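PDB 4DGH: sulfate permease family protein from Vibrio cholerae, which probably acts in transport across the membrane as a sulfate permease family protein, this chain being its STAS domain. Local coordinates for residues Lys96-Ala100 with Gly101-Leu105. Residues are numbered along the deposited sequence; the frame is centred on the assembly and turned at random.
Sequences KLVKA and GIVKL
L97 and V98, in the last turn of helix 91-99, meet I102 and V103, in the first turn of helix 102-106, across a tight bend in which G101 leaves helical geometry with a positive phi of 86°. This is a Schellman motif. G101 N donates to V98 O at 3.0 Å, nearly straight (162°), while L97 O accepts V103 N at 3.2 Å and, weakly, I102 N at 2.9 Å. The donors V103 N and G101 N each stand well above the plane of the carbonyl they reach, as the chain curls back over the helix end. Glycine suits the turn because a CB at these backbone angles would clash with the carbonyl oxygen of A100. The same residue is the N-cap of the next helix, its O accepting L105 N.

Aliphatic side chains cover the bend. The CD2 branch of L97 reaches I102 CB at 4.0 Å, the two side chains crossing at a slant. Both are buried, as their hydrocarbon nature suits: L97 also packs on L56 and A89, and I102 on E71 and I74 of helix 64-78. On the more open side V98 and V103 lie alongside each other and point the same way. V103 CG2, set beside its own backbone N rather than opposite it, touches V98 CG2 at 3.8 Å and also approaches L97 CB.

A water donates to V98 O and accepts from K104 N at 3.0 Å, joining the two helices by a second polar route. The carbonyls of L97 and V98 and the first N-H groups of the next helix thus find partners at the turn, while apolar contacts flank it, so the chain can change direction abruptly against helix 64-78 of the STAS fold.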
loop_
_atom_site.group_PDB
_atom_site.type_symbol
_atom_site.label_atom_id
_atom_site.label_comp_id
_atom_site.label_asym_id
_atom_site.label_seq_id
_atom_site.Cartn_x
_atom_site.Cartn_y
_atom_site.Cartn_z
ATOM N N LYS A 96 -7.302 -6.570 -24.920
ATOM C CA LYS A 96 -8.325 -5.851 -24.147
ATOM C C LYS A 96 -8.224 -4.343 -24.364
ATOM O O LYS A 96 -9.230 -3.663 -24.461
ATOM C CB LYS A 96 -8.175 -6.089 -22.638
ATOM C CG LYS A 96 -9.186 -6.914 -21.983
ATOM C CD LYS A 96 -10.302 -6.090 -21.434
ATOM C CE LYS A 96 -11.392 -7.099 -21.315
ATOM N NZ LYS A 96 -11.222 -7.839 -20.061
ATOM N N LEU A 97 -6.997 -3.802 -24.397
ATOM C CA LEU A 97 -6.802 -2.377 -24.570
ATOM C C LEU A 97 -7.439 -1.887 -25.941
ATOM O O LEU A 97 -7.987 -0.783 -26.019
ATOM C CB LEU A 97 -5.312 -2.041 -24.569
ATOM C CG LEU A 97 -4.594 -2.267 -23.163
ATOM C CD1 LEU A 97 -3.185 -1.718 -23.290
ATOM C CD2 LEU A 97 -5.346 -1.563 -22.052
ATOM N N VAL A 98 -7.314 -2.725 -26.968
ATOM C CA VAL A 98 -7.890 -2.417 -28.298
ATOM C C VAL A 98 -9.428 -2.491 -28.175
ATOM O O VAL A 98 -10.123 -1.490 -28.377
ATOM C CB VAL A 98 -7.398 -3.405 -29.368
ATOM C CG1 VAL A 98 -8.187 -3.214 -30.708
ATOM C CG2 VAL A 98 -5.899 -3.199 -29.608
ATOM N N LYS A 99 -9.931 -3.619 -27.708
ATOM C CA LYS A 99 -11.384 -3.805 -27.642
ATOM C C LYS A 99 -12.091 -2.768 -26.771
ATOM O O LYS A 99 -13.215 -2.392 -27.074
ATOM C CB LYS A 99 -11.766 -5.213 -27.129
ATOM C CG LYS A 99 -11.044 -6.404 -27.799
ATOM C CD LYS A 99 -11.764 -7.755 -27.564
ATOM C CE LYS A 99 -12.282 -7.952 -26.108
ATOM N NZ LYS A 99 -11.281 -8.459 -25.109
ATOM N N ALA A 100 -11.441 -2.313 -25.693
ATOM C CA ALA A 100 -12.026 -1.352 -24.791
ATOM C C ALA A 100 -11.926 0.090 -25.206
ATOM O O ALA A 100 -12.567 0.941 -24.571
ATOM C CB ALA A 100 -11.438 -1.519 -23.403
ATOM N N GLY A 101 -11.201 0.389 -26.285
ATOM C CA GLY A 101 -11.021 1.772 -26.701
ATOM C C GLY A 101 -9.855 2.520 -26.028
ATOM O O GLY A 101 -9.740 3.756 -26.157
ATOM N N ILE A 102 -8.996 1.817 -25.296
ATOM C CA ILE A 102 -7.843 2.529 -24.675
ATOM C C ILE A 102 -6.860 2.911 -25.784
ATOM O O ILE A 102 -6.271 4.003 -25.783
ATOM C CB ILE A 102 -7.169 1.722 -23.548
ATOM C CG1 ILE A 102 -8.180 1.447 -22.388
ATOM C CG2 ILE A 102 -5.935 2.452 -23.021
ATOM C CD1 ILE A 102 -8.777 2.721 -21.807
ATOM N N VAL A 103 -6.691 2.022 -26.759
ATOM C CA VAL A 103 -5.708 2.299 -27.831
ATOM C C VAL A 103 -6.186 3.523 -28.611
ATOM O O VAL A 103 -5.394 4.407 -28.880
ATOM C CB VAL A 103 -5.472 1.072 -28.736
ATOM C CG1 VAL A 103 -4.699 1.453 -30.007
ATOM C CG2 VAL A 103 -4.759 -0.025 -27.952
ATOM N N LYS A 104 -7.475 3.570 -28.924
ATOM C CA LYS A 104 -8.110 4.746 -29.538
ATOM C C LYS A 104 -7.759 5.961 -28.766
ATOM O O LYS A 104 -7.288 6.928 -29.336
ATOM C CB LYS A 104 -9.656 4.619 -29.577
ATOM C CG LYS A 104 -10.334 5.871 -30.132
ATOM C CD LYS A 104 -11.794 5.958 -29.714
ATOM C CE LYS A 104 -12.414 7.200 -30.331
ATOM N NZ LYS A 104 -13.882 7.021 -30.379
ATOM N N LEU A 105 -7.941 5.904 -27.446
ATOM C CA LEU A 105 -7.730 7.076 -26.621
ATOM C C LEU A 105 -6.327 7.606 -26.708
ATOM O O LEU A 105 -6.125 8.802 -26.789
ATOM C CB LEU A 105 -8.038 6.707 -25.182
ATOM C CG LEU A 105 -8.029 7.753 -24.096
ATOM C CD1 LEU A 105 -8.811 8.984 -24.594
ATOM C CD2 LEU A 105 -8.618 7.072 -22.836
HETATM O O HOH W 1 -9.053 0.982 -29.169
#